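Allantoin racemase (Pseudomonas fluorescens, PDB 5LG5) catalyses the racemisation of allantoin and probably also interconverts the D and L forms of other 5-substituted hydantoins. Local coordinates at residues Arg135-Arg140 with Asp171-Ile176; Val113-Arg118 with Leu178-Met183. All coordinates share one frame; numbering follows the deposited sequence.

Interaction 1: residues Arg135-Arg140 with Asp171-Ile176; sequences RCASVR and DKAEVI
Asp-171 OD2 is gripped by two donors that reach it from opposite faces of its carboxylate plane. On one face Ser-138 OG gives a very short hydrogen bond to OD2 (2.5 Å), coming from 38° above the plane. From the other, Arg-140 NE bonds to OD2 at 2.7 Å on its syn side and almost straight, with 172° at the hydrogen. The arginine runs extended from CG to NE and presents its edge to the aspartate, the two planes being 26° apart, while Arg-140 NH2 adds a weak, bent bond to the same OD2. Gln-163 takes Arg-140 NH1, and Ser-138 OG also pairs with Ser-111. The contact closes a beta-alpha-beta crossover: strand 136-141 leads through helices 148-151 and 153-171, past strand 110-114, to strand 175-179, and Asp-171, at the carboxyl end of helix 153-171, ties it back to the first strand. Ser-138 and Arg-140, two residues apart on the strand, both point toward Asp-171, so one short carboxylate can accept from both. Ala-137 suits its place against the turn at Lys-172: its CB lies 3.2 Å from Asp-171 O and meets Ala-173 CB at 4.3 Å, a closeness that small methyl groups permit.

Interaction 2: residues Val113-Arg118 with Leu178-Met183; sequences VTTLDR and LGCGGM
Thr-114 OG1 donates a hydrogen bond to Gly-179 O (2.8 Å), reaching the carbonyl with 145° at the oxygen and tilted 28° from its plane. The threonine sets this up by its first torsion: OG1 lies anti to the backbone N (chi1 -173°), which swings the hydroxyl across to the neighbouring strand. Thr-119 shares a hydrogen bond with the same hydroxyl, and Thr-115 OG1 adds a weak one. A valine in place of Thr-114 would probably leave Gly-179 O without this side-chain donor, and the turn of the 178-183 backbone less firmly fixed. The backbone bond beside it, from Gly-179 N to Val-113 O, is weak and bent, so the side-chain bond probably carries much of the hold here. Glycine fits at 179 since a CB there would clash with Val-113 O. Beyond it, Thr-115 turns CG2 beside its own backbone N and lays this methyl on Cys-180 CB at 3.9 Å, with SG scarcely farther away. Gly-182 N makes a weak bond to Cys-180 SG. Met-183, extended beyond CG, threads its CE methyl to 3.8 Å from Thr-114 C; a long, flexible, apolar chain suits this place, since it also packs on Leu-149 of helix 148-151 and Ile-160 of helix 153-171. Neighbouring parallel strands thus run out together into loops at the carboxyl end of the sheet, the side on which the active-site cleft probably lies, as in other Asp/Glu/hydantoin racemases.

The two interactions have centres 14 Å apart and belong to one four-stranded parallel sheet, in which strand 110-114 lies between 136-141 and 175-179. Along the chain 113-118 comes first, then both segments of interaction 1, then 178-183. Interaction 1 lies near the surface, at the start of strand 175-179, whereas interaction 2 is buried at that strand's far end. They meet where Arg-140 O approaches Thr-114 N at 2.5 Å, a probable hydrogen bond, and where Ile-176 packs on Val-113. Helix 153-171 packs on both, Ala-167 touching interaction 1 and Ile-160 interaction 2. In the six-chain assembly a salt bridge from Lys-172 to Asp-117 of a neighbouring subunit ties interaction 1 to segment 113-118 of another copy.

Interaction 1: residues Arg135-Arg140 with Asp171-Ile176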
ATOM      1  N   ARG E 135      -3.646  -4.031  10.581  1.00  9.61           N
ATOM      2  CA  ARG E 135      -3.208  -4.768  11.760  1.00 12.83           C
ATOM      3  C   ARG E 135      -3.860  -6.150  11.840  1.00 13.19           C
ATOM      4  O   ARG E 135      -3.795  -6.843  12.861  1.00 11.75           O
ATOM      5  CB  ARG E 135      -3.442  -3.938  13.017  1.00 14.20           C
ATOM      6  CG  ARG E 135      -2.873  -2.532  12.863  1.00 16.07           C
ATOM      7  CD  ARG E 135      -1.924  -2.156  13.974  1.00 18.39           C
ATOM      8  NE  ARG E 135      -2.287  -2.786  15.243  1.00 21.91           N
ATOM      9  CZ  ARG E 135      -2.860  -2.136  16.253  1.00 20.70           C
ATOM     10  NH1 ARG E 135      -3.166  -0.844  16.128  1.00 23.05           N
ATOM     11  NH2 ARG E 135      -3.148  -2.777  17.376  1.00 18.90           N
ATOM     12  N   CYS E 136      -4.486  -6.556  10.749  1.00 10.86           N
ATOM     13  CA  CYS E 136      -5.061  -7.891  10.709  1.00 10.91           C
ATOM     14  C   CYS E 136      -4.005  -8.926  10.305  1.00 13.03           C
ATOM     15  O   CYS E 136      -3.461  -8.879   9.198  1.00 12.53           O
ATOM     16  CB  CYS E 136      -6.263  -7.935   9.757  1.00 10.24           C
ATOM     17  SG  CYS E 136      -7.083  -9.541   9.732  1.00 10.45           S
ATOM     18  N   ALA E 137      -3.701  -9.852  11.210  1.00 11.80           N
ATOM     19  CA  ALA E 137      -2.742 -10.915  10.911  1.00 13.51           C
ATOM     20  C   ALA E 137      -3.318 -11.952   9.931  1.00 14.80           C
ATOM     21  O   ALA E 137      -2.588 -12.527   9.122  1.00 15.28           O
ATOM     22  CB  ALA E 137      -2.271 -11.588  12.192  1.00 13.49           C
ATOM     23  N   SER E 138      -4.626 -12.188  10.018  1.00 13.45           N
ATOM     24  CA  SER E 138      -5.301 -13.136   9.142  1.00 11.41           C
ATOM     25  C   SER E 138      -6.797 -13.164   9.404  1.00 11.87           C
ATOM     26  O   SER E 138      -7.276 -12.763  10.472  1.00  8.76           O
ATOM     27  CB  SER E 138      -4.728 -14.551   9.321  1.00 15.20           C
ATOM     28  OG  SER E 138      -4.840 -14.986  10.665  1.00 11.42           O
ATOM     29  N   VAL E 139      -7.534 -13.631   8.406  1.00 11.50           N
ATOM     30  CA  VAL E 139      -8.922 -13.992   8.585  1.00  9.52           C
ATOM     31  C   VAL E 139      -9.012 -15.471   8.302  1.00 10.25           C
ATOM     32  O   VAL E 139      -8.657 -15.916   7.211  1.00 12.96           O
ATOM     33  CB  VAL E 139      -9.829 -13.211   7.624  1.00 11.37           C
ATOM     34  CG1 VAL E 139     -11.317 -13.659   7.777  1.00  7.50           C
ATOM     35  CG2 VAL E 139      -9.656 -11.726   7.862  1.00  8.39           C
ATOM     36  N   ARG E 140      -9.450 -16.240   9.289  1.00  7.94           N
ATOM     37  CA  ARG E 140      -9.460 -17.691   9.160  1.00 11.19           C
ATOM     38  C   ARG E 140     -10.848 -18.268   9.324  1.00 12.24           C
ATOM     39  O   ARG E 140     -11.637 -17.799  10.150  1.00 12.66           O
ATOM     40  CB  ARG E 140      -8.550 -18.324  10.207  1.00 12.84           C
ATOM     41  CG  ARG E 140      -7.094 -18.035  10.012  1.00 15.17           C
ATOM     42  CD  ARG E 140      -6.283 -18.856  10.981  1.00 19.92           C
ATOM     43  NE  ARG E 140      -4.911 -18.965  10.529  1.00 26.90           N
ATOM     44  CZ  ARG E 140      -4.402 -20.062   9.993  1.00 23.20           C
ATOM     45  NH1 ARG E 140      -5.155 -21.149   9.883  1.00 26.66           N
ATOM     46  NH2 ARG E 140      -3.139 -20.073   9.595  1.00 23.04           N
ATOM     47  N   ASP E 171       0.237 -17.025  12.373  1.00 14.68           N
ATOM     48  CA  ASP E 171       0.014 -15.688  11.843  1.00 14.21           C
ATOM     49  C   ASP E 171       0.461 -14.575  12.796  1.00 15.95           C
ATOM     50  O   ASP E 171       0.416 -13.390  12.438  1.00 13.00           O
ATOM     51  CB  ASP E 171      -1.459 -15.494  11.464  1.00 11.34           C
ATOM     52  CG  ASP E 171      -1.974 -16.584  10.549  1.00 15.36           C
ATOM     53  OD1 ASP E 171      -1.158 -17.136   9.794  1.00 17.81           O
ATOM     54  OD2 ASP E 171      -3.189 -16.887  10.585  1.00 16.38           O
ATOM     55  N   LYS E 172       0.848 -14.951  14.013  1.00 13.25           N
ATOM     56  CA  LYS E 172       1.265 -13.970  15.045  1.00 12.75           C
ATOM     57  C   LYS E 172       0.143 -13.046  15.509  1.00 18.57           C
ATOM     58  O   LYS E 172       0.383 -11.879  15.874  1.00 16.21           O
ATOM     59  CB  LYS E 172       2.482 -13.149  14.612  1.00 16.43           C
ATOM     60  CG  LYS E 172       3.684 -14.007  14.260  1.00 20.08           C
ATOM     61  CD  LYS E 172       3.994 -14.968  15.409  1.00 22.00           C
ATOM     62  CE  LYS E 172       5.150 -15.901  15.046  1.00 28.67           C
ATOM     63  NZ  LYS E 172       6.156 -16.019  16.135  1.00 30.63           N
ATOM     64  N   ALA E 173      -1.084 -13.560  15.479  1.00 15.20           N
ATOM     65  CA  ALA E 173      -2.197 -12.835  16.055  1.00 14.38           C
ATOM     66  C   ALA E 173      -1.946 -12.691  17.554  1.00 14.20           C
ATOM     67  O   ALA E 173      -1.407 -13.601  18.207  1.00 12.96           O
ATOM     68  CB  ALA E 173      -3.496 -13.584  15.818  1.00 12.32           C
ATOM     69  N   GLU E 174      -2.365 -11.567  18.114  1.00 11.53           N
ATOM     70  CA  GLU E 174      -2.226 -11.365  19.545  1.00 11.91           C
ATOM     71  C   GLU E 174      -3.595 -11.234  20.163  1.00 13.71           C
ATOM     72  O   GLU E 174      -3.762 -11.319  21.381  1.00 11.23           O
ATOM     73  CB  GLU E 174      -1.381 -10.131  19.820  1.00 12.25           C
ATOM     74  CG  GLU E 174      -0.020 -10.236  19.162  1.00 12.46           C
ATOM     75  CD  GLU E 174       0.893  -9.110  19.532  1.00 14.12           C
ATOM     76  OE1 GLU E 174       0.446  -8.212  20.284  1.00 12.79           O
ATOM     77  OE2 GLU E 174       2.064  -9.130  19.079  1.00 14.96           O
ATOM     78  N   VAL E 175      -4.578 -11.023  19.297  1.00 11.14           N
ATOM     79  CA  VAL E 175      -5.966 -10.919  19.704  1.00  7.77           C
ATOM     80  C   VAL E 175      -6.825 -11.666  18.708  1.00 10.61           C
ATOM     81  O   VAL E 175      -6.535 -11.674  17.504  1.00  7.71           O
ATOM     82  CB  VAL E 175      -6.427  -9.437  19.783  1.00 11.76           C
ATOM     83  CG1 VAL E 175      -7.886  -9.341  20.247  1.00 10.91           C
ATOM     84  CG2 VAL E 175      -5.519  -8.635  20.711  1.00 12.49           C
ATOM     85  N   ILE E 176      -7.877 -12.306  19.205  1.00  9.69           N
ATOM     86  CA  ILE E 176      -8.799 -12.994  18.324  1.00  9.80           C
ATOM     87  C   ILE E 176     -10.106 -12.237  18.260  1.00 11.78           C
ATOM     88  O   ILE E 176     -10.629 -11.821  19.287  1.00 11.48           O
ATOM     89  CB  ILE E 176      -9.087 -14.421  18.802  1.00 10.79           C
ATOM     90  CG1 ILE E 176      -7.781 -15.220  18.889  1.00  7.37           C
ATOM     91  CG2 ILE E 176     -10.071 -15.076  17.873  1.00 10.34           C
ATOM     92  CD1 ILE E 176      -7.113 -15.488  17.539  1.00 11.09           C
TER

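Interaction 2: residues Val113-Arg118 with Leu178-Met183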
ATOM      1  N   VAL E 113     -11.599 -15.097  13.213  1.00 11.18           N
ATOM      2  CA  VAL E 113     -11.975 -16.471  12.935  1.00 13.44           C
ATOM      3  C   VAL E 113     -13.420 -16.473  12.501  1.00 13.04           C
ATOM      4  O   VAL E 113     -14.298 -16.070  13.259  1.00 14.54           O
ATOM      5  CB  VAL E 113     -11.810 -17.405  14.146  1.00 13.32           C
ATOM      6  CG1 VAL E 113     -12.338 -18.786  13.791  1.00 14.59           C
ATOM      7  CG2 VAL E 113     -10.346 -17.467  14.585  1.00 12.47           C
ATOM      8  N   THR E 114     -13.673 -16.894  11.271  1.00 15.51           N
ATOM      9  CA  THR E 114     -15.045 -16.886  10.784  1.00 14.10           C
ATOM     10  C   THR E 114     -15.517 -18.318  10.577  1.00 16.06           C
ATOM     11  O   THR E 114     -14.886 -19.272  11.061  1.00 14.18           O
ATOM     12  CB  THR E 114     -15.210 -16.019   9.486  1.00 13.75           C
ATOM     13  OG1 THR E 114     -16.597 -15.894   9.136  1.00 16.61           O
ATOM     14  CG2 THR E 114     -14.435 -16.606   8.316  1.00 12.65           C
ATOM     15  N   THR E 115     -16.632 -18.442   9.860  1.00 14.25           N
ATOM     16  CA  THR E 115     -17.309 -19.706   9.624  1.00 16.36           C
ATOM     17  C   THR E 115     -16.768 -20.426   8.403  1.00 17.61           C
ATOM     18  O   THR E 115     -15.911 -21.309   8.508  1.00 16.00           O
ATOM     19  CB  THR E 115     -18.797 -19.442   9.400  1.00 19.86           C
ATOM     20  OG1 THR E 115     -18.941 -18.323   8.505  1.00 16.75           O
ATOM     21  CG2 THR E 115     -19.470 -19.121  10.729  1.00 18.25           C
ATOM     22  N   LEU E 116     -17.288 -20.047   7.240  1.00 13.64           N
ATOM     23  CA  LEU E 116     -16.914 -20.676   5.987  1.00 10.44           C
ATOM     24  C   LEU E 116     -15.760 -19.978   5.279  1.00 13.71           C
ATOM     25  O   LEU E 116     -15.586 -18.753   5.371  1.00 14.41           O
ATOM     26  CB  LEU E 116     -18.123 -20.746   5.062  1.00 12.42           C
ATOM     27  CG  LEU E 116     -19.256 -21.643   5.588  1.00 17.25           C
ATOM     28  CD1 LEU E 116     -20.354 -21.767   4.545  1.00 16.87           C
ATOM     29  CD2 LEU E 116     -18.736 -23.010   5.986  1.00 15.84           C
ATOM     30  N   ASP E 117     -14.973 -20.769   4.571  1.00  9.17           N
ATOM     31  CA  ASP E 117     -13.862 -20.267   3.795  1.00 12.34           C
ATOM     32  C   ASP E 117     -14.317 -19.237   2.767  1.00 13.51           C
ATOM     33  O   ASP E 117     -13.636 -18.251   2.507  1.00 10.86           O
ATOM     34  CB  ASP E 117     -13.143 -21.430   3.114  1.00 14.07           C
ATOM     35  CG  ASP E 117     -12.092 -20.964   2.140  1.00 14.79           C
ATOM     36  OD1 ASP E 117     -11.070 -20.393   2.593  1.00 13.17           O
ATOM     37  OD2 ASP E 117     -12.316 -21.133   0.914  1.00 15.26           O
ATOM     38  N   ARG E 118     -15.500 -19.441   2.209  1.00 14.03           N
ATOM     39  CA  ARG E 118     -15.968 -18.546   1.156  1.00 13.99           C
ATOM     40  C   ARG E 118     -16.336 -17.163   1.662  1.00 12.14           C
ATOM     41  O   ARG E 118     -16.511 -16.240   0.861  1.00 12.62           O
ATOM     42  CB  ARG E 118     -17.124 -19.176   0.396  1.00 10.29           C
ATOM     43  CG  ARG E 118     -18.402 -19.303   1.209  1.00 14.23           C
ATOM     44  CD  ARG E 118     -19.536 -19.848   0.346  1.00 14.39           C
ATOM     45  NE  ARG E 118     -19.945 -18.868  -0.656  1.00 13.95           N
ATOM     46  CZ  ARG E 118     -20.677 -19.134  -1.734  1.00 17.14           C
ATOM     47  NH1 ARG E 118     -21.078 -20.373  -1.986  1.00 14.67           N
ATOM     48  NH2 ARG E 118     -20.992 -18.152  -2.570  1.00 13.16           N
ATOM     49  N   LEU E 178     -14.050 -12.722  17.062  1.00 12.25           N
ATOM     50  CA  LEU E 178     -15.112 -13.596  16.572  1.00 16.50           C
ATOM     51  C   LEU E 178     -15.579 -13.073  15.220  1.00 18.88           C
ATOM     52  O   LEU E 178     -15.821 -11.873  15.067  1.00 22.06           O
ATOM     53  CB  LEU E 178     -16.274 -13.615  17.558  1.00 19.89           C
ATOM     54  CG  LEU E 178     -15.845 -14.109  18.943  1.00 18.23           C
ATOM     55  CD1 LEU E 178     -17.052 -14.290  19.856  1.00 22.33           C
ATOM     56  CD2 LEU E 178     -15.053 -15.398  18.826  1.00 12.97           C
ATOM     57  N   GLY E 179     -15.708 -13.959  14.239  1.00 19.95           N
ATOM     58  CA  GLY E 179     -15.969 -13.512  12.878  1.00 23.67           C
ATOM     59  C   GLY E 179     -17.321 -13.971  12.390  1.00 27.55           C
ATOM     60  O   GLY E 179     -17.500 -14.291  11.205  1.00 27.16           O
ATOM     61  N   CYS E 180     -18.259 -14.057  13.331  1.00 29.51           N
ATOM     62  CA  CYS E 180     -19.661 -14.307  13.017  1.00 29.90           C
ATOM     63  C   CYS E 180     -20.580 -13.794  14.134  1.00 28.38           C
ATOM     64  O   CYS E 180     -20.250 -13.906  15.324  1.00 26.87           O
ATOM     65  CB  CYS E 180     -19.892 -15.799  12.753  1.00 29.46           C
ATOM     66  SG  CYS E 180     -21.600 -16.197  12.330  1.00 40.03           S
ATOM     67  N   GLY E 181     -21.707 -13.196  13.754  1.00 26.36           N
ATOM     68  CA  GLY E 181     -22.671 -12.705  14.732  1.00 24.85           C
ATOM     69  C   GLY E 181     -23.188 -13.820  15.634  1.00 27.42           C
ATOM     70  O   GLY E 181     -23.425 -13.620  16.827  1.00 30.08           O
ATOM     71  N   GLY E 182     -23.369 -15.002  15.049  1.00 24.44           N
ATOM     72  CA  GLY E 182     -23.820 -16.166  15.790  1.00 28.66           C
ATOM     73  C   GLY E 182     -22.758 -16.738  16.713  1.00 31.79           C
ATOM     74  O   GLY E 182     -23.006 -17.714  17.429  1.00 29.53           O
ATOM     75  N   MET E 183     -21.569 -16.142  16.700  1.00 25.68           N
ATOM     76  CA  MET E 183     -20.530 -16.540  17.645  1.00 26.62           C
ATOM     77  C   MET E 183     -20.610 -15.717  18.933  1.00 26.66           C
ATOM     78  O   MET E 183     -19.826 -15.930  19.864  1.00 24.70           O
ATOM     79  CB  MET E 183     -19.143 -16.396  17.025  1.00 26.11           C
ATOM     80  CG  MET E 183     -18.798 -17.481  16.013  1.00 26.96           C
ATOM     81  SD  MET E 183     -17.142 -17.177  15.378  1.00 23.70           S
ATOM     82  CE  MET E 183     -17.059 -18.359  14.021  1.00 20.25           C
TER